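Local coordinates for protein sesquisabinene B synthase 2 (Santalum album, PDB 6A2A) that probably converts farnesyl diphosphate into the bicyclic sesquiterpene sesquisabinene B with the help of magnesium or manganese ions, at residues Glu77-Thr80 and Lys81-Ile85; Phe97-Glu100 and Val101-Val105; Thr240-Arg243 and Tyr244-Asp248. All blocks are in the same frame, centred on the assembly; numbering follows the deposited sequence.

Contact 1: residues Glu77-Thr80 and Lys81-Ile85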
ATOM      1  N   GLU A  77     -36.928 -23.013 -27.292  1.00 33.23           N
ATOM      2  CA  GLU A  77     -38.233 -22.899 -26.692  1.00 29.79           C
ATOM      3  C   GLU A  77     -38.119 -21.959 -25.482  1.00 32.20           C
ATOM      4  O   GLU A  77     -37.048 -21.889 -24.869  1.00 32.62           O
ATOM      5  CB  GLU A  77     -38.767 -24.256 -26.244  1.00 32.85           C
ATOM      6  CG  GLU A  77     -38.970 -25.243 -27.394  1.00 32.78           C
ATOM      7  CD  GLU A  77     -39.888 -24.730 -28.486  1.00 34.34           C
ATOM      8  OE1 GLU A  77     -40.928 -24.131 -28.168  1.00 38.08           O
ATOM      9  OE2 GLU A  77     -39.547 -24.944 -29.654  1.00 46.04           O
ATOM     10  N   PRO A  78     -39.186 -21.207 -25.180  1.00 32.18           N
ATOM     11  CA  PRO A  78     -39.100 -20.156 -24.154  1.00 34.04           C
ATOM     12  C   PRO A  78     -38.750 -20.694 -22.759  1.00 34.44           C
ATOM     13  O   PRO A  78     -37.969 -20.060 -22.030  1.00 31.85           O
ATOM     14  CB  PRO A  78     -40.495 -19.541 -24.062  1.00 36.98           C
ATOM     15  CG  PRO A  78     -41.378 -20.544 -24.808  1.00 35.78           C
ATOM     16  CD  PRO A  78     -40.454 -21.038 -25.890  1.00 34.47           C
ATOM     17  N   LEU A  79     -39.340 -21.811 -22.361  1.00 33.54           N
ATOM     18  CA  LEU A  79     -38.975 -22.346 -21.034  1.00 32.57           C
ATOM     19  C   LEU A  79     -37.492 -22.708 -21.029  1.00 31.49           C
ATOM     20  O   LEU A  79     -36.781 -22.464 -20.038  1.00 32.20           O
ATOM     21  CB  LEU A  79     -39.851 -23.542 -20.688  1.00 34.26           C
ATOM     22  CG  LEU A  79     -39.547 -24.173 -19.332  1.00 34.73           C
ATOM     23  CD1 LEU A  79     -39.744 -23.158 -18.210  1.00 33.15           C
ATOM     24  CD2 LEU A  79     -40.414 -25.401 -19.116  1.00 33.06           C
ATOM     25  N   THR A  80     -37.010 -23.284 -22.131  1.00 30.16           N
ATOM     26  CA  THR A  80     -35.654 -23.749 -22.219  1.00 28.50           C
ATOM     27  C   THR A  80     -34.727 -22.530 -22.146  1.00 32.30           C
ATOM     28  O   THR A  80     -33.705 -22.579 -21.516  1.00 26.91           O
ATOM     29  CB  THR A  80     -35.447 -24.578 -23.504  1.00 31.16           C
ATOM     30  OG1 THR A  80     -36.349 -25.696 -23.412  1.00 26.34           O
ATOM     31  CG2 THR A  80     -34.031 -25.060 -23.661  1.00 29.48           C
ATOM     32  N   LYS A  81     -35.104 -21.424 -22.787  1.00 28.13           N
ATOM     33  CA  LYS A  81     -34.279 -20.235 -22.731  1.00 29.08           C
ATOM     34  C   LYS A  81     -34.283 -19.679 -21.292  1.00 25.20           C
ATOM     35  O   LYS A  81     -33.241 -19.266 -20.836  1.00 29.11           O
ATOM     36  CB  LYS A  81     -34.777 -19.195 -23.748  1.00 31.22           C
ATOM     37  CG  LYS A  81     -33.978 -17.895 -23.827  1.00 30.90           C
ATOM     38  CD  LYS A  81     -32.470 -18.054 -24.062  1.00 35.85           C
ATOM     39  CE  LYS A  81     -32.074 -18.664 -25.394  1.00 39.87           C
ATOM     40  NZ  LYS A  81     -32.237 -17.713 -26.508  1.00 39.93           N
ATOM     41  N   LEU A  82     -35.402 -19.683 -20.602  1.00 26.97           N
ATOM     42  CA  LEU A  82     -35.387 -19.130 -19.202  1.00 28.80           C
ATOM     43  C   LEU A  82     -34.476 -20.018 -18.346  1.00 30.76           C
ATOM     44  O   LEU A  82     -33.728 -19.552 -17.508  1.00 26.60           O
ATOM     45  CB  LEU A  82     -36.782 -19.100 -18.610  1.00 26.05           C
ATOM     46  CG  LEU A  82     -37.755 -18.044 -19.145  1.00 28.22           C
ATOM     47  CD1 LEU A  82     -39.034 -18.109 -18.394  1.00 26.03           C
ATOM     48  CD2 LEU A  82     -37.208 -16.625 -19.093  1.00 31.39           C
ATOM     49  N   GLU A  83     -34.558 -21.329 -18.550  1.00 25.69           N
ATOM     50  CA  GLU A  83     -33.768 -22.239 -17.771  1.00 27.20           C
ATOM     51  C   GLU A  83     -32.286 -21.993 -18.050  1.00 27.24           C
ATOM     52  O   GLU A  83     -31.474 -22.018 -17.103  1.00 27.49           O
ATOM     53  CB  GLU A  83     -34.214 -23.697 -18.044  1.00 25.40           C
ATOM     54  CG  GLU A  83     -35.469 -24.094 -17.352  1.00 25.68           C
ATOM     55  CD  GLU A  83     -36.030 -25.442 -17.823  1.00 29.41           C
ATOM     56  OE1 GLU A  83     -35.507 -25.960 -18.845  1.00 34.74           O
ATOM     57  OE2 GLU A  83     -36.960 -25.950 -17.192  1.00 31.04           O
ATOM     58  N   PHE A  84     -31.887 -21.681 -19.291  1.00 22.75           N
ATOM     59  CA  PHE A  84     -30.548 -21.502 -19.629  1.00 25.89           C
ATOM     60  C   PHE A  84     -30.008 -20.206 -18.993  1.00 26.28           C
ATOM     61  O   PHE A  84     -28.895 -20.220 -18.438  1.00 26.34           O
ATOM     62  CB  PHE A  84     -30.394 -21.415 -21.146  1.00 26.14           C
ATOM     63  CG  PHE A  84     -28.990 -21.522 -21.645  1.00 27.80           C
ATOM     64  CD1 PHE A  84     -28.364 -22.750 -21.720  1.00 27.62           C
ATOM     65  CD2 PHE A  84     -28.279 -20.401 -22.048  1.00 26.53           C
ATOM     66  CE1 PHE A  84     -27.065 -22.861 -22.168  1.00 26.97           C
ATOM     67  CE2 PHE A  84     -26.976 -20.521 -22.495  1.00 31.25           C
ATOM     68  CZ  PHE A  84     -26.372 -21.755 -22.562  1.00 29.74           C
ATOM     69  N   ILE A  85     -30.772 -19.122 -19.090  1.00 27.52           N
ATOM     70  CA  ILE A  85     -30.270 -17.838 -18.510  1.00 26.72           C
ATOM     71  C   ILE A  85     -30.326 -17.895 -16.969  1.00 24.73           C
ATOM     72  O   ILE A  85     -29.511 -17.210 -16.316  1.00 27.29           O
ATOM     73  CB  ILE A  85     -31.026 -16.622 -19.088  1.00 29.82           C
ATOM     74  CG1 ILE A  85     -32.523 -16.684 -18.821  1.00 29.54           C
ATOM     75  CG2 ILE A  85     -30.727 -16.446 -20.571  1.00 31.19           C
ATOM     76  CD1 ILE A  85     -33.230 -15.362 -18.956  1.00 37.46           C
TER
HETATM   77  O   HOH W   1     -36.233 -27.107 -21.020  1.00 39.48           O
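The carboxylate of Glu-83 turns one face to Leu-79, one helical turn back, with Leu-79 CG lying above it, 4.0 Å from Glu-83 CD. At the rim of this flat group the two oxygens have different duties. OE1 accepts a 2.6 Å hydrogen bond from a water that also sits 2.8 Å from Thr-80 OG1, whereas OE2 is bonded to His-122 NE2 on helix 121-133. The other flat group, the ring of Phe-84, swings off to helix 55-73 and leaves its CB to rest 3.5 Å from Thr-80 O. A leucine suits position 79 because its branch covers the carboxylate with hydrocarbon. With CG of Leu-79 opposite the backbone N (chi1 180°), the branch leans along the helix to Glu-83. With an alanine in place of Glu-83, His-122 and the bridging water would probably lose their acceptor, and the leucine branch the carboxylate that packs on it. Lys-81 N bonds to Glu-77 O at 2.9 Å, and Leu-82, Glu-83 and Phe-84 continue the i to i+4 pattern. Glu-77 occupies the N-cap and Pro-78, which has no N-H to give, suits the first turn. Lys-81 folds back to give its ammonium to the carbonyls of Ile-72 and Gln-74. This is the start of an alpha helix that follows helix 55-73 after a short link, in the mainly helical N-terminal domain of terpene synthases.

Contact 2: residues Phe97-Glu100 and Val101-Val105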
ATOM      1  N   PHE A  97     -22.658 -11.251 -19.455  1.00 28.10           N
ATOM      2  CA  PHE A  97     -23.665 -11.434 -20.528  1.00 30.02           C
ATOM      3  C   PHE A  97     -24.861 -10.543 -20.242  1.00 26.61           C
ATOM      4  O   PHE A  97     -25.949 -10.899 -20.546  1.00 29.83           O
ATOM      5  CB  PHE A  97     -24.055 -12.917 -20.652  1.00 29.59           C
ATOM      6  CG  PHE A  97     -22.887 -13.806 -20.969  1.00 30.52           C
ATOM      7  CD1 PHE A  97     -22.245 -13.744 -22.208  1.00 32.61           C
ATOM      8  CD2 PHE A  97     -22.426 -14.739 -20.053  1.00 29.42           C
ATOM      9  CE1 PHE A  97     -21.144 -14.531 -22.487  1.00 30.27           C
ATOM     10  CE2 PHE A  97     -21.334 -15.539 -20.352  1.00 31.74           C
ATOM     11  CZ  PHE A  97     -20.704 -15.458 -21.572  1.00 30.37           C
ATOM     12  N   GLU A  98     -24.655  -9.334 -19.698  1.00 28.04           N
ATOM     13  CA  GLU A  98     -25.780  -8.573 -19.196  1.00 27.88           C
ATOM     14  C   GLU A  98     -26.742  -8.190 -20.343  1.00 28.06           C
ATOM     15  O   GLU A  98     -27.958  -8.289 -20.198  1.00 29.39           O
ATOM     16  CB  GLU A  98     -25.298  -7.298 -18.502  1.00 29.78           C
ATOM     17  CG  GLU A  98     -24.572  -7.552 -17.190  1.00 28.29           C
ATOM     18  CD  GLU A  98     -25.440  -7.911 -15.999  1.00 31.95           C
ATOM     19  OE1 GLU A  98     -26.677  -8.052 -16.137  1.00 33.59           O
ATOM     20  OE2 GLU A  98     -24.847  -8.098 -14.898  1.00 35.76           O
ATOM     21  N   THR A  99     -26.185  -7.728 -21.442  1.00 31.74           N
ATOM     22  CA  THR A  99     -26.973  -7.327 -22.621  1.00 33.53           C
ATOM     23  C   THR A  99     -27.768  -8.528 -23.150  1.00 33.41           C
ATOM     24  O   THR A  99     -28.972  -8.467 -23.325  1.00 31.57           O
ATOM     25  CB  THR A  99     -26.050  -6.710 -23.684  1.00 37.93           C
ATOM     26  OG1 THR A  99     -25.744  -5.404 -23.184  1.00 40.39           O
ATOM     27  CG2 THR A  99     -26.681  -6.638 -25.053  1.00 45.51           C
ATOM     28  N   GLU A 100     -27.077  -9.622 -23.367  1.00 35.05           N
ATOM     29  CA  GLU A 100     -27.700 -10.788 -24.007  1.00 36.28           C
ATOM     30  C   GLU A 100     -28.762 -11.399 -23.090  1.00 33.37           C
ATOM     31  O   GLU A 100     -29.802 -11.853 -23.573  1.00 32.92           O
ATOM     32  CB  GLU A 100     -26.652 -11.844 -24.336  1.00 33.72           C
ATOM     33  CG  GLU A 100     -25.577 -11.358 -25.289  1.00 40.56           C
ATOM     34  CD  GLU A 100     -24.453 -10.518 -24.722  1.00 46.31           C
ATOM     35  OE1 GLU A 100     -24.454 -10.267 -23.492  1.00 46.52           O
ATOM     36  OE2 GLU A 100     -23.593 -10.091 -25.519  1.00 48.98           O
ATOM     37  N   VAL A 101     -28.486 -11.475 -21.765  1.00 29.80           N
ATOM     38  CA  VAL A 101     -29.468 -12.073 -20.854  1.00 25.42           C
ATOM     39  C   VAL A 101     -30.721 -11.207 -20.832  1.00 29.35           C
ATOM     40  O   VAL A 101     -31.834 -11.730 -20.837  1.00 27.27           O
ATOM     41  CB  VAL A 101     -28.893 -12.280 -19.441  1.00 26.61           C
ATOM     42  CG1 VAL A 101     -29.977 -12.579 -18.445  1.00 26.79           C
ATOM     43  CG2 VAL A 101     -27.815 -13.342 -19.458  1.00 27.75           C
ATOM     44  N   LYS A 102     -30.544  -9.870 -20.780  1.00 29.59           N
ATOM     45  CA  LYS A 102     -31.694  -9.019 -20.671  1.00 29.06           C
ATOM     46  C   LYS A 102     -32.544  -9.157 -21.950  1.00 28.61           C
ATOM     47  O   LYS A 102     -33.778  -9.207 -21.897  1.00 35.89           O
ATOM     48  CB  LYS A 102     -31.267  -7.559 -20.471  1.00 33.91           C
ATOM     49  CG  LYS A 102     -32.414  -6.557 -20.420  1.00 37.84           C
ATOM     50  CD  LYS A 102     -33.472  -6.887 -19.382  1.00 41.86           C
ATOM     51  CE  LYS A 102     -34.459  -5.759 -19.170  1.00 48.30           C
ATOM     52  NZ  LYS A 102     -33.763  -4.489 -18.834  1.00 51.17           N
ATOM     53  N   GLU A 103     -31.847  -9.191 -23.067  1.00 37.63           N
ATOM     54  CA  GLU A 103     -32.474  -9.267 -24.389  1.00 39.09           C
ATOM     55  C   GLU A 103     -33.200 -10.602 -24.506  1.00 35.15           C
ATOM     56  O   GLU A 103     -34.328 -10.635 -24.929  1.00 36.55           O
ATOM     57  CB  GLU A 103     -31.421  -9.015 -25.472  1.00 47.25           C
ATOM     58  CG  GLU A 103     -30.927  -7.569 -25.426  1.00 58.21           C
ATOM     59  CD  GLU A 103     -30.057  -7.082 -26.567  1.00 63.83           C
ATOM     60  OE1 GLU A 103     -29.149  -7.828 -26.991  1.00 73.90           O
ATOM     61  OE2 GLU A 103     -30.283  -5.936 -27.014  1.00 71.10           O
ATOM     62  N   ALA A 104     -32.612 -11.668 -23.981  1.00 34.34           N
ATOM     63  CA  ALA A 104     -33.329 -12.938 -23.938  1.00 32.74           C
ATOM     64  C   ALA A 104     -34.594 -12.825 -23.096  1.00 33.05           C
ATOM     65  O   ALA A 104     -35.623 -13.315 -23.506  1.00 33.78           O
ATOM     66  CB  ALA A 104     -32.415 -14.064 -23.470  1.00 30.98           C
ATOM     67  N   VAL A 105     -34.538 -12.176 -21.916  1.00 29.22           N
ATOM     68  CA  VAL A 105     -35.672 -12.094 -21.021  1.00 28.74           C
ATOM     69  C   VAL A 105     -36.802 -11.283 -21.655  1.00 28.48           C
ATOM     70  O   VAL A 105     -37.979 -11.627 -21.521  1.00 33.84           O
ATOM     71  CB  VAL A 105     -35.240 -11.467 -19.682  1.00 31.58           C
ATOM     72  CG1 VAL A 105     -36.412 -10.982 -18.848  1.00 34.64           C
ATOM     73  CG2 VAL A 105     -34.404 -12.474 -18.932  1.00 31.80           C
TER
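Val-101 packs tightly against Phe-97 on the buried side of this first helical turn: its CG2 lies 4.0 Å from Phe-97 CB and 3.3 Å from Phe-97 O. That carbonyl also receives Val-101 N at 2.9 Å, in a nearly straight bond with an N-H...O angle of 165°. The beta-branch suits the spot, since the two methyls go different ways: CG2, beside the backbone N, reaches back to Phe-97, while CG1, opposite that N (chi1 166°), is turned to helix 78-90. Ala-104 is small enough to put only a methyl on this side, 3.4 Å from Glu-100 O, and so lets helix 78-90 come close with Lys-81 and Ile-85. The Phe-97 ring leaves the turn to pack on Val-68 and Ile-72 of helix 55-73.

The solvent side is polar, and looser only in its side-chain ends. Thr-99 and Glu-103 run side by side, pointing the same way, and Thr-99 CG2 stands 3.4 Å from Glu-103 OE1, a methyl beside a carboxylate and not a polar bond. Close to the backbone, Glu-103 CG still comes 3.0 Å from Thr-99 O. Glu-98 turns instead to a salt bridge with Lys-94. Polar residues outside and valine and alanine inside make an amphipathic alpha helix, with the buried Phe-97 at its N-cap, of the kind that builds the N-terminal domain of terpene synthases.

Contact 3: residues Thr240-Arg243 and Tyr244-Asp248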
ATOM      1  N   THR A 240     -20.088 -26.760 -22.772  1.00 31.30           N
ATOM      2  CA  THR A 240     -19.413 -25.512 -23.152  1.00 30.75           C
ATOM      3  C   THR A 240     -19.660 -24.443 -22.060  1.00 28.62           C
ATOM      4  O   THR A 240     -18.768 -23.716 -21.677  1.00 30.04           O
ATOM      5  CB  THR A 240     -19.943 -24.942 -24.470  1.00 34.66           C
ATOM      6  OG1 THR A 240     -19.753 -25.855 -25.562  1.00 38.31           O
ATOM      7  CG2 THR A 240     -19.295 -23.621 -24.817  1.00 36.69           C
ATOM      8  N   LEU A 241     -20.904 -24.327 -21.644  1.00 31.00           N
ATOM      9  CA  LEU A 241     -21.263 -23.353 -20.576  1.00 29.30           C
ATOM     10  C   LEU A 241     -20.480 -23.730 -19.308  1.00 32.52           C
ATOM     11  O   LEU A 241     -19.861 -22.865 -18.689  1.00 30.54           O
ATOM     12  CB  LEU A 241     -22.776 -23.353 -20.329  1.00 28.29           C
ATOM     13  CG  LEU A 241     -23.246 -22.427 -19.197  1.00 26.83           C
ATOM     14  CD1 LEU A 241     -22.800 -20.990 -19.454  1.00 30.43           C
ATOM     15  CD2 LEU A 241     -24.736 -22.477 -18.996  1.00 30.41           C
ATOM     16  N   LEU A 242     -20.491 -25.022 -18.951  1.00 29.99           N
ATOM     17  CA  LEU A 242     -19.822 -25.518 -17.767  1.00 28.59           C
ATOM     18  C   LEU A 242     -18.337 -25.200 -17.862  1.00 33.27           C
ATOM     19  O   LEU A 242     -17.750 -24.673 -16.899  1.00 27.43           O
ATOM     20  CB  LEU A 242     -20.049 -27.026 -17.564  1.00 29.96           C
ATOM     21  CG  LEU A 242     -19.259 -27.645 -16.410  1.00 29.21           C
ATOM     22  CD1 LEU A 242     -19.723 -27.076 -15.063  1.00 30.50           C
ATOM     23  CD2 LEU A 242     -19.351 -29.167 -16.394  1.00 28.74           C
ATOM     24  N   ARG A 243     -17.724 -25.519 -19.003  1.00 26.81           N
ATOM     25  CA  ARG A 243     -16.324 -25.273 -19.188  1.00 29.96           C
ATOM     26  C   ARG A 243     -16.008 -23.777 -19.020  1.00 26.95           C
ATOM     27  O   ARG A 243     -15.006 -23.422 -18.372  1.00 29.13           O
ATOM     28  CB  ARG A 243     -15.885 -25.769 -20.576  1.00 31.44           C
ATOM     29  CG  ARG A 243     -15.713 -27.285 -20.658  1.00 38.40           C
ATOM     30  CD  ARG A 243     -15.529 -27.779 -22.100  1.00 40.79           C
ATOM     31  NE  ARG A 243     -14.324 -27.239 -22.730  1.00 44.32           N
ATOM     32  CZ  ARG A 243     -14.260 -26.802 -23.987  1.00 47.25           C
ATOM     33  NH1 ARG A 243     -13.183 -26.155 -24.407  1.00 48.57           N
ATOM     34  NH2 ARG A 243     -15.286 -26.974 -24.804  1.00 44.02           N
ATOM     35  N   TYR A 244     -16.808 -22.905 -19.613  1.00 28.94           N
ATOM     36  CA  TYR A 244     -16.608 -21.463 -19.498  1.00 25.58           C
ATOM     37  C   TYR A 244     -16.768 -21.017 -18.023  1.00 25.50           C
ATOM     38  O   TYR A 244     -15.989 -20.179 -17.560  1.00 27.67           O
ATOM     39  CB  TYR A 244     -17.577 -20.664 -20.363  1.00 26.48           C
ATOM     40  CG  TYR A 244     -17.352 -19.174 -20.286  1.00 27.24           C
ATOM     41  CD1 TYR A 244     -16.137 -18.607 -20.621  1.00 29.93           C
ATOM     42  CD2 TYR A 244     -18.331 -18.342 -19.786  1.00 30.15           C
ATOM     43  CE1 TYR A 244     -15.896 -17.253 -20.465  1.00 32.62           C
ATOM     44  CE2 TYR A 244     -18.116 -16.975 -19.656  1.00 31.26           C
ATOM     45  CZ  TYR A 244     -16.890 -16.436 -19.971  1.00 29.01           C
ATOM     46  OH  TYR A 244     -16.693 -15.095 -19.897  1.00 29.60           O
ATOM     47  N   ALA A 245     -17.734 -21.581 -17.338  1.00 24.94           N
ATOM     48  CA  ALA A 245     -18.022 -21.252 -15.923  1.00 25.48           C
ATOM     49  C   ALA A 245     -16.817 -21.542 -15.027  1.00 29.18           C
ATOM     50  O   ALA A 245     -16.433 -20.700 -14.180  1.00 23.95           O
ATOM     51  CB  ALA A 245     -19.243 -21.997 -15.430  1.00 25.03           C
ATOM     52  N   LYS A 246     -16.157 -22.666 -15.258  1.00 25.89           N
ATOM     53  CA  LYS A 246     -14.971 -23.025 -14.494  1.00 28.07           C
ATOM     54  C   LYS A 246     -13.793 -22.119 -14.849  1.00 29.13           C
ATOM     55  O   LYS A 246     -13.003 -21.718 -13.978  1.00 28.46           O
ATOM     56  CB  LYS A 246     -14.602 -24.492 -14.734  1.00 26.46           C
ATOM     57  CG  LYS A 246     -15.654 -25.486 -14.257  1.00 30.63           C
ATOM     58  CD  LYS A 246     -15.216 -26.923 -14.434  1.00 31.96           C
ATOM     59  CE  LYS A 246     -16.220 -27.894 -13.869  1.00 30.86           C
ATOM     60  NZ  LYS A 246     -15.819 -29.289 -14.166  1.00 35.66           N
ATOM     61  N   LEU A 247     -13.637 -21.789 -16.134  1.00 29.58           N
ATOM     62  CA  LEU A 247     -12.519 -20.995 -16.563  1.00 29.66           C
ATOM     63  C   LEU A 247     -12.636 -19.556 -16.026  1.00 27.02           C
ATOM     64  O   LEU A 247     -11.655 -18.977 -15.534  1.00 28.21           O
ATOM     65  CB  LEU A 247     -12.521 -21.023 -18.101  1.00 34.60           C
ATOM     66  CG  LEU A 247     -11.210 -20.817 -18.848  1.00 42.75           C
ATOM     67  CD1 LEU A 247     -10.116 -21.743 -18.364  1.00 47.81           C
ATOM     68  CD2 LEU A 247     -11.439 -21.056 -20.334  1.00 46.19           C
ATOM     69  N   ASP A 248     -13.790 -18.959 -16.234  1.00 28.58           N
ATOM     70  CA  ASP A 248     -14.074 -17.606 -15.765  1.00 26.40           C
ATOM     71  C   ASP A 248     -13.962 -17.567 -14.245  1.00 26.86           C
ATOM     72  O   ASP A 248     -13.430 -16.587 -13.717  1.00 26.06           O
ATOM     73  CB  ASP A 248     -15.404 -17.114 -16.207  1.00 27.10           C
ATOM     74  CG  ASP A 248     -15.586 -15.615 -15.977  1.00 30.51           C
ATOM     75  OD1 ASP A 248     -14.935 -14.816 -16.690  1.00 28.65           O
ATOM     76  OD2 ASP A 248     -16.321 -15.271 -15.011  1.00 27.36           O
TER
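Leu-242 and Lys-246 cross obliquely one turn apart, the aliphatic end of the lysine passing over the leucine branch with Lys-246 CE 3.8 Å from Leu-242 CD1. Lys-246 is stretched out beyond CG, all its later torsions near 180°, which carries the ammonium out alongside the leucine methyls to a salt bridge with Glu-232. CG of Leu-242, opposite the backbone N (chi1 174°), puts the branch beside the carbonyl and forward along the helix, within reach of Lys-246 CE. The pair suits its place: the leucine offers a hydrocarbon surface to the lysine's CE methylene, while the charge is met by Glu-232. Their backbones are tied as well, Lys-246 N to Leu-242 O at 3.0 Å.

Around the helix the other side chains diverge. Tyr-244 sets only its CB on the preceding turn, 3.5 Å from Thr-240 O, and sends its ring away. One face of that ring carries Asp-248 CB, 4.1 Å above the plane and displaced toward the rim. Ala-245 keeps its face slim, with CB 3.4 Å from Leu-241 O. Arg-243 bends at chi3 and takes its guanidinium to a salt bridge with Glu-565 near the chain's end. The helix is thus packed on several neighbours: Leu-242 and Lys-246 meet helix 220-232, Leu-241 reaches helix 78-90, Tyr-244 and Leu-247 lie on helix 55-73, and Asp-248 holds Tyr-95 and Gln-96 in the loop leading to helix 98-110.

In the fold
The three contacts follow one another along the chain, each within one helix or at its start: contact 1 on helix 78-90, contact 2 on helix 98-110 and contact 3 far later on helix 239-270. Contacts 1 and 2 have centres about 12 Å apart and belong to consecutive helices of the N-terminal family region, which pack directly, as where Lys-81 CD meets Ala-104 CB at 4.0 Å. Contact 3 lies about 18 Å from each. It reaches contact 1 through Leu-241 on Phe-84 and contact 2 through Tyr-244 on Phe-97. The start of helix 239-270 is thereby packed onto the N-terminal helices, and all three contacts lie away from the magnesium ligands such as Asp-316.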